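Local atomic coordinates of NADP-dependent alcohol dehydrogenase 6 (Saccharomyces cerevisiae, PDB entry 1PIW), a protein that reduces a broad range of aromatic and aliphatic aldehydes to alcohols with NADPH, as a zinc-containing, homodimeric medium-chain alcohol dehydrogenase. Residues G9-S14 with K22-D27; Q13-W18 with W57-M62; P28-D33 with Y125-V130; H34-K39 with V141-V146; L326-A331 with F349-Y354. One frame throughout, in Å; residues are numbered along the deposited sequence.

Contact 1 (G9-S14 with K22-D27); sequences GIAIQS and KKTKYD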
# COMPACT_ATOMS: atom_id res chain seq x y z
N GLY A 9 17.49 -37.78 5.25
CA GLY A 9 16.31 -37.15 4.70
C GLY A 9 16.05 -37.38 3.22
O GLY A 9 16.93 -37.82 2.49
N ILE A 10 14.83 -37.08 2.79
CA ILE A 10 14.46 -37.23 1.40
C ILE A 10 14.91 -35.95 0.70
O ILE A 10 14.22 -34.93 0.76
CB ILE A 10 12.95 -37.38 1.27
CG1 ILE A 10 12.44 -38.32 2.36
CG2 ILE A 10 12.59 -37.91 -0.10
CD1 ILE A 10 13.13 -39.65 2.37
N ALA A 11 16.06 -36.01 0.05
CA ALA A 11 16.63 -34.83 -0.61
C ALA A 11 16.65 -34.76 -2.13
O ALA A 11 16.98 -35.72 -2.81
CB ALA A 11 18.05 -34.62 -0.09
N ILE A 12 16.31 -33.58 -2.63
CA ILE A 12 16.29 -33.30 -4.07
C ILE A 12 17.72 -33.50 -4.60
O ILE A 12 18.66 -32.90 -4.07
CB ILE A 12 15.91 -31.82 -4.34
CG1 ILE A 12 14.71 -31.39 -3.49
CG2 ILE A 12 15.63 -31.64 -5.80
CD1 ILE A 12 13.46 -32.15 -3.73
N GLN A 13 17.88 -34.31 -5.65
CA GLN A 13 19.21 -34.56 -6.22
C GLN A 13 19.60 -33.69 -7.41
O GLN A 13 20.78 -33.58 -7.73
CB GLN A 13 19.33 -36.03 -6.62
CG GLN A 13 18.93 -36.98 -5.52
CD GLN A 13 19.84 -36.88 -4.31
OE1 GLN A 13 19.45 -37.23 -3.20
NE2 GLN A 13 21.06 -36.41 -4.53
N SER A 14 18.61 -33.07 -8.05
CA SER A 14 18.86 -32.18 -9.19
C SER A 14 17.58 -31.46 -9.57
O SER A 14 16.50 -32.04 -9.51
CB SER A 14 19.32 -32.99 -10.40
OG SER A 14 18.28 -33.08 -11.37
N LYS A 22 15.75 -38.36 -3.26
CA LYS A 22 16.28 -39.63 -2.78
C LYS A 22 16.72 -39.57 -1.33
O LYS A 22 17.26 -38.56 -0.88
CB LYS A 22 17.47 -40.05 -3.65
CG LYS A 22 17.14 -40.17 -5.13
CD LYS A 22 16.00 -41.15 -5.34
CE LYS A 22 15.74 -41.41 -6.80
NZ LYS A 22 14.76 -42.52 -6.93
N LYS A 23 16.47 -40.65 -0.61
CA LYS A 23 16.86 -40.73 0.79
C LYS A 23 18.37 -40.49 0.87
O LYS A 23 19.16 -41.09 0.13
CB LYS A 23 16.48 -42.09 1.38
CG LYS A 23 16.92 -42.25 2.81
CD LYS A 23 15.79 -42.62 3.74
CE LYS A 23 15.52 -44.12 3.76
NZ LYS A 23 14.54 -44.47 4.83
N THR A 24 18.77 -39.61 1.78
CA THR A 24 20.17 -39.25 1.91
C THR A 24 20.60 -38.88 3.31
O THR A 24 19.84 -38.30 4.07
CB THR A 24 20.45 -38.07 1.03
OG1 THR A 24 20.10 -38.40 -0.31
CG2 THR A 24 21.91 -37.66 1.12
N LYS A 25 21.85 -39.20 3.63
CA LYS A 25 22.42 -38.86 4.92
C LYS A 25 23.26 -37.62 4.63
O LYS A 25 23.86 -37.50 3.56
CB LYS A 25 23.30 -40.00 5.45
CG LYS A 25 22.53 -41.10 6.21
CD LYS A 25 23.41 -42.33 6.44
CE LYS A 25 22.94 -43.22 7.60
NZ LYS A 25 21.58 -43.81 7.44
N TYR A 26 23.29 -36.68 5.57
CA TYR A 26 24.06 -35.45 5.39
C TYR A 26 24.48 -34.83 6.74
O TYR A 26 23.82 -35.02 7.77
CB TYR A 26 23.25 -34.44 4.54
CG TYR A 26 21.93 -34.03 5.14
CD1 TYR A 26 21.86 -32.96 6.03
CD2 TYR A 26 20.77 -34.77 4.89
CE1 TYR A 26 20.67 -32.63 6.66
CE2 TYR A 26 19.57 -34.45 5.52
CZ TYR A 26 19.53 -33.38 6.41
OH TYR A 26 18.37 -33.07 7.07
N ASP A 27 25.60 -34.12 6.73
CA ASP A 27 26.10 -33.49 7.94
C ASP A 27 25.14 -32.43 8.47
O ASP A 27 24.64 -31.59 7.71
CB ASP A 27 27.46 -32.85 7.65
CG ASP A 27 28.59 -33.85 7.61
OD1 ASP A 27 29.61 -33.58 6.95
OD2 ASP A 27 28.46 -34.91 8.27
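Gly9, Ile10 and Ala11 pair with Thr24, Lys23 and Lys22 in an antiparallel beta hairpin made by strands 7-12 and 22-26. Four backbone hydrogen bonds join them. In the hydrogen-bonded pair Gly9 and Thr24, Gly9 N gives to Thr24 O at 2.7 Å, and Thr24 N gives to Gly9 O at 2.7 Å. In the next such pair, Ala11 N reaches Lys22 O at 3.0 Å and Lys22 N reaches Ala11 O at 2.9 Å. The local strand axes stand at 108°, consistent with a strong twist or bend here.

Apolar contact comes from the non-hydrogen-bonded pair between them. Ile10 CD1 touches Lys23 CD at 4.2 Å. Ile10 also packs on Val333 of helix 330-342, while Lys23 NZ runs on to a salt bridge with Glu357. Ala11 and Thr24 share the other face, where Ala11 also meets Val65.

Tyr26 adds an aromatic edge. Its CG lies between the backbone N and the carbonyl carbon (chi1 60°), which places CE2 3.9 Å from Gly9 N, near the ring plane.

Contact 2 (Q13-W18 with W57-M62); sequences QSHEDW and WGNMKM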
# COMPACT_ATOMS: atom_id res chain seq x y z
N GLN A 13 17.88 -34.31 -5.65
CA GLN A 13 19.21 -34.56 -6.22
C GLN A 13 19.60 -33.69 -7.41
O GLN A 13 20.78 -33.58 -7.73
CB GLN A 13 19.33 -36.03 -6.62
CG GLN A 13 18.93 -36.98 -5.52
CD GLN A 13 19.84 -36.88 -4.31
OE1 GLN A 13 19.45 -37.23 -3.20
NE2 GLN A 13 21.06 -36.41 -4.53
N SER A 14 18.61 -33.07 -8.05
CA SER A 14 18.86 -32.18 -9.19
C SER A 14 17.58 -31.46 -9.57
O SER A 14 16.50 -32.04 -9.51
CB SER A 14 19.32 -32.99 -10.40
OG SER A 14 18.28 -33.08 -11.37
N HIS A 15 17.69 -30.20 -9.97
CA HIS A 15 16.50 -29.43 -10.35
C HIS A 15 15.73 -29.97 -11.54
O HIS A 15 14.76 -29.34 -11.98
CB HIS A 15 16.85 -27.97 -10.65
CG HIS A 15 17.32 -27.20 -9.46
ND1 HIS A 15 16.69 -27.26 -8.24
CD2 HIS A 15 18.34 -26.33 -9.32
CE1 HIS A 15 17.30 -26.46 -7.39
NE2 HIS A 15 18.31 -25.88 -8.02
N GLU A 16 16.14 -31.10 -12.11
CA GLU A 16 15.41 -31.63 -13.26
C GLU A 16 14.67 -32.88 -12.82
O GLU A 16 13.55 -33.16 -13.28
CB GLU A 16 16.34 -31.96 -14.42
CG GLU A 16 17.08 -30.76 -14.97
CD GLU A 16 18.19 -30.28 -14.05
OE1 GLU A 16 19.11 -31.07 -13.77
OE2 GLU A 16 18.14 -29.11 -13.60
N ASP A 17 15.31 -33.62 -11.93
CA ASP A 17 14.73 -34.84 -11.40
C ASP A 17 14.09 -34.44 -10.06
O ASP A 17 14.02 -35.25 -9.13
CB ASP A 17 15.85 -35.85 -11.17
CG ASP A 17 15.35 -37.26 -11.07
OD1 ASP A 17 16.04 -38.09 -10.43
OD2 ASP A 17 14.28 -37.54 -11.64
N TRP A 18 13.63 -33.19 -9.96
CA TRP A 18 13.07 -32.68 -8.72
C TRP A 18 11.92 -33.49 -8.16
O TRP A 18 11.70 -33.49 -6.94
CB TRP A 18 12.64 -31.22 -8.84
CG TRP A 18 11.38 -30.98 -9.62
CD1 TRP A 18 11.26 -30.82 -10.96
CD2 TRP A 18 10.05 -30.85 -9.09
NE1 TRP A 18 9.95 -30.59 -11.31
CE2 TRP A 18 9.18 -30.61 -10.17
CE3 TRP A 18 9.50 -30.92 -7.80
CZ2 TRP A 18 7.82 -30.43 -10.01
CZ3 TRP A 18 8.14 -30.74 -7.65
CH2 TRP A 18 7.31 -30.50 -8.75
N TRP A 57 13.45 -20.84 -8.19
CA TRP A 57 14.07 -19.71 -7.52
C TRP A 57 15.54 -19.53 -7.83
O TRP A 57 16.20 -18.65 -7.26
CB TRP A 57 13.89 -19.84 -6.02
CG TRP A 57 12.49 -19.58 -5.57
CD1 TRP A 57 11.52 -18.91 -6.26
CD2 TRP A 57 11.93 -19.91 -4.30
NE1 TRP A 57 10.39 -18.79 -5.49
CE2 TRP A 57 10.61 -19.40 -4.28
CE3 TRP A 57 12.42 -20.59 -3.17
CZ2 TRP A 57 9.77 -19.54 -3.17
CZ3 TRP A 57 11.59 -20.73 -2.07
CH2 TRP A 57 10.27 -20.20 -2.08
N GLY A 58 16.05 -20.36 -8.73
CA GLY A 58 17.45 -20.26 -9.08
C GLY A 58 18.14 -21.55 -8.73
O GLY A 58 17.57 -22.40 -8.04
N ASN A 59 19.36 -21.70 -9.20
CA ASN A 59 20.10 -22.91 -8.96
C ASN A 59 20.53 -23.11 -7.52
O ASN A 59 21.42 -22.42 -7.04
CB ASN A 59 21.31 -22.95 -9.86
CG ASN A 59 21.43 -24.27 -10.57
OD1 ASN A 59 20.65 -24.58 -11.48
ND2 ASN A 59 22.40 -25.08 -10.14
N MET A 60 19.90 -24.06 -6.85
CA MET A 60 20.19 -24.38 -5.46
C MET A 60 21.21 -25.50 -5.32
O MET A 60 21.15 -26.49 -6.03
CB MET A 60 18.91 -24.84 -4.76
CG MET A 60 17.77 -23.88 -4.85
SD MET A 60 18.19 -22.41 -3.96
CE MET A 60 17.67 -21.10 -5.12
N LYS A 61 22.14 -25.35 -4.39
CA LYS A 61 23.16 -26.37 -4.16
C LYS A 61 22.48 -27.68 -3.79
O LYS A 61 21.57 -27.70 -2.97
CB LYS A 61 24.08 -25.91 -3.03
CG LYS A 61 25.03 -26.96 -2.50
CD LYS A 61 25.92 -26.36 -1.42
CE LYS A 61 26.81 -27.41 -0.75
NZ LYS A 61 27.68 -26.78 0.28
N MET A 62 22.93 -28.78 -4.39
CA MET A 62 22.36 -30.11 -4.11
C MET A 62 23.36 -30.94 -3.31
O MET A 62 24.55 -30.69 -3.37
CB MET A 62 22.04 -30.83 -5.42
CG MET A 62 20.58 -31.19 -5.60
SD MET A 62 19.54 -29.74 -5.69
CE MET A 62 19.30 -29.54 -7.40
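Met60 N donates to His15 NE2 at 2.7 Å, with an N-H...N angle of 162°. The donor lies in the imidazole plane. The other ring nitrogen, His15 ND1, is hydrogen-bonded to Ala53 O. With both nitrogens engaged, the ring has its rotation fixed. The pattern is consistent with a proton on ND1.

Met62 packs over one face of this ring. Its chain bends at chi2 and chi3 and brings CE 3.5 Å from the His15 ring centroid, a CH-pi contact close to the ring normal. Met62 SD is farther off, above the same ring. Asn59 OD1 comes 3.6 Å from His15 CD2, its amide plane nearly perpendicular to the imidazole. Met60 CB lies 3.5 Å from His15 NE2 and CE1, the side chains crossing at a slant.

Ser14 OG accepts from Glu16 N at 3.0 Å and from Asp17 N at 3.1 Å, which shapes the backbone around His15. The contact joins an ST turn and ST motif to a surface loop whose Trp57 lines the NADP pocket.

Contact 3 (P28-D33 with Y125-V130); sequences PKPFYD and YEDGYV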
# COMPACT_ATOMS: atom_id res chain seq x y z
N PRO A 28 24.85 -32.46 9.78
CA PRO A 28 23.93 -31.46 10.34
C PRO A 28 24.70 -30.15 10.33
O PRO A 28 25.90 -30.14 10.05
CB PRO A 28 23.70 -31.94 11.77
CG PRO A 28 24.07 -33.38 11.73
CD PRO A 28 25.26 -33.42 10.81
N LYS A 29 24.03 -29.04 10.62
CA LYS A 29 24.77 -27.79 10.65
C LYS A 29 25.54 -27.77 11.97
O LYS A 29 25.22 -28.50 12.91
CB LYS A 29 23.82 -26.60 10.59
CG LYS A 29 23.17 -26.22 11.92
CD LYS A 29 22.38 -24.94 11.78
CE LYS A 29 22.04 -24.32 13.12
NZ LYS A 29 23.22 -23.67 13.73
N PRO A 30 26.59 -26.96 12.06
CA PRO A 30 27.28 -26.96 13.34
C PRO A 30 26.28 -26.55 14.43
O PRO A 30 25.42 -25.70 14.21
CB PRO A 30 28.41 -25.95 13.14
CG PRO A 30 27.90 -25.06 12.04
CD PRO A 30 27.24 -26.04 11.11
N PHE A 31 26.39 -27.18 15.60
CA PHE A 31 25.50 -26.90 16.72
C PHE A 31 25.94 -25.67 17.52
O PHE A 31 27.07 -25.61 18.00
CB PHE A 31 25.45 -28.13 17.64
CG PHE A 31 24.26 -28.15 18.54
CD1 PHE A 31 23.49 -29.30 18.65
CD2 PHE A 31 23.91 -27.03 19.28
CE1 PHE A 31 22.39 -29.35 19.49
CE2 PHE A 31 22.80 -27.06 20.11
CZ PHE A 31 22.04 -28.22 20.22
N TYR A 32 25.04 -24.71 17.66
CA TYR A 32 25.36 -23.48 18.37
C TYR A 32 24.64 -23.31 19.70
O TYR A 32 23.64 -23.96 19.97
CB TYR A 32 25.13 -22.29 17.45
CG TYR A 32 26.17 -22.27 16.36
CD1 TYR A 32 25.85 -21.90 15.05
CD2 TYR A 32 27.47 -22.69 16.62
CE1 TYR A 32 26.81 -21.98 14.02
CE2 TYR A 32 28.43 -22.76 15.62
CZ TYR A 32 28.10 -22.41 14.32
OH TYR A 32 29.06 -22.52 13.34
N ASP A 33 25.21 -22.43 20.52
CA ASP A 33 24.74 -22.13 21.87
C ASP A 33 23.24 -22.08 22.15
O ASP A 33 22.81 -22.44 23.24
CB ASP A 33 25.42 -20.85 22.34
CG ASP A 33 26.94 -20.98 22.36
OD1 ASP A 33 27.63 -19.95 22.22
OD2 ASP A 33 27.44 -22.12 22.52
N TYR A 125 24.23 -20.08 6.07
CA TYR A 125 24.29 -19.23 7.25
C TYR A 125 25.57 -18.44 7.08
O TYR A 125 26.22 -18.52 6.04
CB TYR A 125 24.42 -20.06 8.52
CG TYR A 125 23.16 -20.73 9.01
CD1 TYR A 125 22.77 -21.98 8.54
CD2 TYR A 125 22.40 -20.14 10.01
CE1 TYR A 125 21.67 -22.62 9.06
CE2 TYR A 125 21.30 -20.78 10.54
CZ TYR A 125 20.94 -22.01 10.06
OH TYR A 125 19.88 -22.65 10.64
N GLU A 126 25.94 -17.69 8.10
CA GLU A 126 27.18 -16.94 8.02
C GLU A 126 28.33 -17.94 7.93
O GLU A 126 29.33 -17.68 7.27
CB GLU A 126 27.36 -16.05 9.24
CG GLU A 126 26.35 -14.93 9.35
CD GLU A 126 27.02 -13.59 9.56
OE1 GLU A 126 28.01 -13.54 10.34
OE2 GLU A 126 26.56 -12.58 8.97
N ASP A 127 28.19 -19.09 8.60
CA ASP A 127 29.26 -20.08 8.58
C ASP A 127 29.36 -20.77 7.25
O ASP A 127 30.32 -21.49 7.00
CB ASP A 127 29.07 -21.14 9.69
CG ASP A 127 27.71 -21.81 9.65
OD1 ASP A 127 27.29 -22.24 8.56
OD2 ASP A 127 27.07 -21.94 10.72
N GLY A 128 28.37 -20.55 6.39
CA GLY A 128 28.38 -21.13 5.07
C GLY A 128 27.58 -22.40 4.87
O GLY A 128 27.45 -22.89 3.75
N TYR A 129 27.05 -22.95 5.96
CA TYR A 129 26.25 -24.16 5.89
C TYR A 129 24.89 -23.81 5.31
O TYR A 129 24.24 -22.88 5.79
CB TYR A 129 26.06 -24.76 7.28
CG TYR A 129 25.26 -26.04 7.29
CD1 TYR A 129 25.88 -27.27 7.46
CD2 TYR A 129 23.88 -26.01 7.13
CE1 TYR A 129 25.16 -28.45 7.47
CE2 TYR A 129 23.14 -27.19 7.14
CZ TYR A 129 23.79 -28.41 7.31
OH TYR A 129 23.07 -29.58 7.33
N VAL A 130 24.45 -24.55 4.30
CA VAL A 130 23.16 -24.28 3.69
C VAL A 130 22.01 -25.05 4.36
O VAL A 130 21.87 -26.26 4.22
CB VAL A 130 23.17 -24.61 2.20
CG1 VAL A 130 21.87 -24.12 1.55
CG2 VAL A 130 24.38 -23.94 1.56
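A type I beta turn from Tyr125 to Gly128, with Tyr129 just after it, packs against Lys29 and its neighbours in the loop that leads to strand 35-45. Lys29 meets one tyrosine near its root and another farther out. Its CB sits over the face of Tyr129, 3.4 Å from the ring centroid, in a CH-pi contact 8° off the normal. Tyr129 CG is anti to its own backbone N (chi1 -179°), and this carries the ring across to the Lys29 backbone. Lys29 NZ lies above the Tyr125 ring, 4.9 Å from its centroid, as a cation-pi pair. That ammonium also bonds to Pro30 O at 3.0 Å and forms a salt bridge with Asp35.

Tyr129 OH is hydrogen-bonded to Asp27 O. An alanine at Tyr129 would remove the ring and hydroxyl, and would probably leave Lys29 CB uncovered and Asp27 O without this donor.

On the more exposed side, Tyr32 OH makes a weak hydrogen bond of 3.3 Å to Asp127 OD2, which lies at the Tyr32 ring edge. Pro30 CG touches the same oxygen. Asp127 OD1 takes Tyr129 N at 2.7 Å, so the carboxylate that meets Tyr32 also closes an Asx turn.

Contact 4 (H34-K39 with V141-V146); sequences HDIDIK and VHEHFV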
# COMPACT_ATOMS: atom_id res chain seq x y z
N HIS A 34 22.45 -21.64 21.16
CA HIS A 34 21.00 -21.55 21.32
C HIS A 34 20.25 -22.54 20.43
O HIS A 34 19.04 -22.73 20.60
CB HIS A 34 20.53 -20.13 21.00
CG HIS A 34 21.13 -19.08 21.87
ND1 HIS A 34 20.70 -18.83 23.16
CD2 HIS A 34 22.17 -18.23 21.66
CE1 HIS A 34 21.43 -17.87 23.69
NE2 HIS A 34 22.33 -17.49 22.80
N ASP A 35 20.94 -23.18 19.49
CA ASP A 35 20.27 -24.13 18.62
C ASP A 35 19.59 -25.23 19.43
O ASP A 35 19.95 -25.49 20.57
CB ASP A 35 21.25 -24.77 17.63
CG ASP A 35 21.94 -23.75 16.74
OD1 ASP A 35 21.32 -22.72 16.41
OD2 ASP A 35 23.09 -24.01 16.33
N ILE A 36 18.61 -25.87 18.81
CA ILE A 36 17.85 -26.95 19.41
C ILE A 36 17.67 -28.05 18.38
O ILE A 36 17.50 -27.77 17.20
CB ILE A 36 16.45 -26.47 19.85
CG1 ILE A 36 16.59 -25.58 21.08
CG2 ILE A 36 15.53 -27.65 20.12
CD1 ILE A 36 15.28 -25.08 21.60
N ASP A 37 17.73 -29.30 18.81
CA ASP A 37 17.55 -30.40 17.88
C ASP A 37 16.16 -30.98 18.04
O ASP A 37 15.73 -31.32 19.15
CB ASP A 37 18.62 -31.46 18.08
CG ASP A 37 19.83 -31.21 17.22
OD1 ASP A 37 20.00 -30.05 16.79
OD2 ASP A 37 20.62 -32.14 16.96
N ILE A 38 15.47 -31.08 16.92
CA ILE A 38 14.12 -31.60 16.89
C ILE A 38 14.02 -32.86 16.04
O ILE A 38 14.51 -32.91 14.91
CB ILE A 38 13.15 -30.52 16.34
CG1 ILE A 38 13.17 -29.31 17.28
CG2 ILE A 38 11.75 -31.09 16.21
CD1 ILE A 38 12.86 -28.02 16.60
N LYS A 39 13.43 -33.89 16.61
CA LYS A 39 13.23 -35.11 15.86
C LYS A 39 11.83 -34.87 15.30
O LYS A 39 10.86 -34.70 16.06
CB LYS A 39 13.26 -36.34 16.76
CG LYS A 39 13.33 -37.63 15.98
CD LYS A 39 13.39 -38.83 16.89
CE LYS A 39 13.41 -40.11 16.08
NZ LYS A 39 13.32 -41.33 16.93
N VAL A 141 17.63 -26.16 14.83
CA VAL A 141 17.17 -24.78 14.79
C VAL A 141 17.36 -23.97 16.06
O VAL A 141 17.09 -24.46 17.16
CB VAL A 141 15.67 -24.74 14.45
CG1 VAL A 141 15.22 -23.32 14.18
CG2 VAL A 141 15.39 -25.63 13.27
N HIS A 142 17.81 -22.73 15.90
CA HIS A 142 18.01 -21.80 17.02
C HIS A 142 16.66 -21.72 17.76
O HIS A 142 15.62 -21.52 17.14
CB HIS A 142 18.41 -20.44 16.44
CG HIS A 142 18.59 -19.36 17.45
ND1 HIS A 142 17.62 -19.05 18.38
CD2 HIS A 142 19.58 -18.45 17.62
CE1 HIS A 142 18.01 -17.99 19.08
NE2 HIS A 142 19.19 -17.61 18.63
N GLU A 143 16.70 -21.89 19.08
CA GLU A 143 15.48 -21.89 19.90
C GLU A 143 14.50 -20.75 19.70
O GLU A 143 13.30 -20.94 19.86
CB GLU A 143 15.84 -21.93 21.38
CG GLU A 143 16.49 -20.67 21.86
CD GLU A 143 16.75 -20.69 23.35
OE1 GLU A 143 17.32 -19.71 23.86
OE2 GLU A 143 16.37 -21.69 24.01
N HIS A 144 15.00 -19.57 19.35
CA HIS A 144 14.10 -18.45 19.16
C HIS A 144 13.05 -18.74 18.12
O HIS A 144 11.98 -18.13 18.13
CB HIS A 144 14.85 -17.20 18.71
CG HIS A 144 13.94 -16.05 18.39
ND1 HIS A 144 13.52 -15.15 19.35
CD2 HIS A 144 13.33 -15.69 17.24
CE1 HIS A 144 12.69 -14.29 18.79
NE2 HIS A 144 12.56 -14.59 17.52
N PHE A 145 13.35 -19.67 17.21
CA PHE A 145 12.43 -19.99 16.13
C PHE A 145 11.70 -21.29 16.28
O PHE A 145 11.20 -21.84 15.30
CB PHE A 145 13.16 -19.96 14.79
CG PHE A 145 13.61 -18.58 14.39
CD1 PHE A 145 14.78 -18.03 14.90
CD2 PHE A 145 12.82 -17.81 13.54
CE1 PHE A 145 15.15 -16.73 14.58
CE2 PHE A 145 13.19 -16.51 13.22
CZ PHE A 145 14.36 -15.97 13.74
N VAL A 146 11.62 -21.78 17.50
CA VAL A 146 10.92 -23.01 17.75
C VAL A 146 9.73 -22.65 18.63
O VAL A 146 9.88 -21.96 19.64
CB VAL A 146 11.81 -24.01 18.48
CG1 VAL A 146 11.13 -25.35 18.53
CG2 VAL A 146 13.16 -24.11 17.78
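The His34 and His142 rings run alongside each other where strands 35-45 and 138-142 pair antiparallel in the GroES-like domain. Their planes differ by 22°, but the offset leaves little ring-on-ring overlap. Instead, His34 CB covers the His142 ring, 3.8 Å from the centroid and over its centre. With chi1 at 177° the imidazole swings away from its own N, and His142 ND1, in the ring plane, accepts from His144 N at 2.8 Å. Without the imidazole, as with an alanine here, His144 N would probably lose its acceptor and His34 CB its cover.

Glu143 N gives to His34 O at 2.9 Å. Glu143 OE2 is hydrogen-bonded to Ser81, Asn82 N and Ser83, while OE1 stands at the edge of the His34 ring, 3.6 Å from His34 ND1. The Asp35 and His142 side chains leave the pair in different directions, though Asp35 OD1 lies 3.5 Å from His142 CA. Asp35 OD2 accepts from Tyr32 N.

Ile36 and Val141 bond both ways: Ile36 N to Val141 O at 2.6 Å, Val141 N to Ile36 O at 2.9 Å. Ile36 packs on Glu143 CB, and farther along Ile38 CD1 and Val146 CG1 meet tip to tip at 3.7 Å.

Contact 5 (L326-A331 with F349-Y354); sequences LPVGEA and FTLVGY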
# COMPACT_ATOMS: atom_id res chain seq x y z
N LEU A 326 0.44 -38.14 3.68
CA LEU A 326 1.27 -39.02 2.88
C LEU A 326 2.48 -39.38 3.72
O LEU A 326 2.95 -38.57 4.52
CB LEU A 326 1.74 -38.27 1.63
CG LEU A 326 0.64 -37.76 0.72
CD1 LEU A 326 1.18 -36.84 -0.33
CD2 LEU A 326 -0.03 -38.95 0.10
N PRO A 327 3.01 -40.60 3.56
CA PRO A 327 4.17 -41.02 4.34
C PRO A 327 5.46 -40.43 3.79
O PRO A 327 5.66 -40.39 2.57
CB PRO A 327 4.15 -42.53 4.18
CG PRO A 327 3.69 -42.68 2.75
CD PRO A 327 2.54 -41.69 2.67
N VAL A 328 6.34 -39.96 4.67
CA VAL A 328 7.61 -39.42 4.23
C VAL A 328 8.33 -40.59 3.56
O VAL A 328 8.06 -41.75 3.86
CB VAL A 328 8.48 -38.94 5.40
CG1 VAL A 328 9.33 -37.77 4.95
CG2 VAL A 328 7.63 -38.58 6.58
N GLY A 329 9.24 -40.29 2.66
CA GLY A 329 9.93 -41.35 1.97
C GLY A 329 9.92 -40.96 0.52
O GLY A 329 9.16 -40.08 0.14
N GLU A 330 10.74 -41.60 -0.29
CA GLU A 330 10.80 -41.26 -1.70
C GLU A 330 9.46 -41.32 -2.40
O GLU A 330 9.11 -40.42 -3.16
CB GLU A 330 11.82 -42.15 -2.40
CG GLU A 330 13.24 -41.75 -2.08
CD GLU A 330 14.19 -42.90 -2.18
OE1 GLU A 330 14.08 -43.84 -1.35
OE2 GLU A 330 15.05 -42.87 -3.08
N ALA A 331 8.69 -42.38 -2.14
CA ALA A 331 7.40 -42.54 -2.77
C ALA A 331 6.39 -41.48 -2.34
O ALA A 331 5.61 -40.99 -3.15
CB ALA A 331 6.87 -43.90 -2.49
N PHE A 349 -0.86 -30.94 2.16
CA PHE A 349 -0.22 -32.23 2.32
C PHE A 349 0.63 -32.13 3.59
O PHE A 349 1.25 -31.10 3.84
CB PHE A 349 0.71 -32.53 1.14
CG PHE A 349 0.03 -33.13 -0.04
CD1 PHE A 349 0.49 -32.84 -1.33
CD2 PHE A 349 -1.06 -33.98 0.10
CE1 PHE A 349 -0.14 -33.39 -2.46
CE2 PHE A 349 -1.70 -34.53 -1.02
CZ PHE A 349 -1.23 -34.24 -2.31
N THR A 350 0.63 -33.17 4.41
CA THR A 350 1.49 -33.19 5.58
C THR A 350 2.15 -34.54 5.64
O THR A 350 1.50 -35.55 5.87
CB THR A 350 0.75 -32.96 6.90
OG1 THR A 350 0.15 -31.66 6.91
CG2 THR A 350 1.74 -33.06 8.04
N LEU A 351 3.46 -34.57 5.40
CA LEU A 351 4.22 -35.80 5.44
C LEU A 351 4.20 -36.28 6.88
O LEU A 351 4.43 -35.50 7.80
CB LEU A 351 5.65 -35.55 4.98
CG LEU A 351 5.75 -34.93 3.58
CD1 LEU A 351 7.18 -34.57 3.25
CD2 LEU A 351 5.20 -35.91 2.56
N VAL A 352 3.91 -37.56 7.07
CA VAL A 352 3.83 -38.15 8.41
C VAL A 352 4.56 -39.49 8.43
O VAL A 352 5.30 -39.80 7.51
CB VAL A 352 2.36 -38.35 8.83
CG1 VAL A 352 1.70 -37.02 9.07
CG2 VAL A 352 1.61 -39.07 7.74
N GLY A 353 4.34 -40.29 9.46
CA GLY A 353 5.00 -41.58 9.54
C GLY A 353 6.50 -41.44 9.39
O GLY A 353 7.13 -42.14 8.60
N TYR A 354 7.07 -40.52 10.15
CA TYR A 354 8.51 -40.26 10.13
C TYR A 354 9.34 -41.33 10.84
O TYR A 354 10.46 -41.64 10.43
CB TYR A 354 8.79 -38.89 10.78
CG TYR A 354 8.83 -37.71 9.83
CD1 TYR A 354 10.04 -37.28 9.30
CD2 TYR A 354 7.68 -37.04 9.46
CE1 TYR A 354 10.10 -36.20 8.43
CE2 TYR A 354 7.72 -35.96 8.58
CZ TYR A 354 8.94 -35.53 8.07
OH TYR A 354 9.03 -34.45 7.20
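Leu326 and Phe349 form the tightly packed end of this contact. The two strands, 323-327 and 348-352, run parallel and are joined through helix 330-342 as a beta-alpha-beta crossover. Leu326 CD1 sits over the centre of the Phe349 ring, 3.7 Å from the centroid and 14° off its normal. Ala336 and Met340 of the connecting helix close in on this pair. Leu351 adds a looser apolar touch, its CD2 4.3 Å from Leu326 CB.

At the other end Val328 packs on the buried Tyr354 ring. Val328 CG1 is 3.9 Å from Tyr354 CZ. CG2 is modelled over the ring face, but its place is doubtful. Tyr354 OH is hydrogen-bonded to Gly134 O.

The solvent side is thinner. Pro327 is exposed and points away from the second strand, and its partner Val352 also turns away. Here the backbone does the joining. Val352 N gives to Leu326 O at 2.9 Å. Val328 N gives to Val352 O at about 3.0 Å, less surely. Contacts between side chains across the two segments are apolar and the hydrogen bonds are all main-chain, so the backbone directs the pairing while the side chains contribute shape and apolar burial.

Overall arrangement
Contacts 1 and 2 start from the same stretch, share Gln13 and Ser14, and have centres 12 Å apart. Contact 3 follows contact 1 in the chain and touches it where Tyr129 OH meets Asp27 O. It joins contact 4 through the salt bridge of Lys29 and Asp35. Contact 5 meets contact 1 where Ile10 packs on Gly329, and reaches the same sheet as contact 4 through neighbouring strands 35-45 and 348-352. Contact 2 comes nearest the cofactor, which Trp57 touches; in contact 5 the Phe349 side chain is about 8 Å from NADP and about 12 Å from a zinc ion. The His142 side chain of contact 4 lies about 11 Å from a zinc ion.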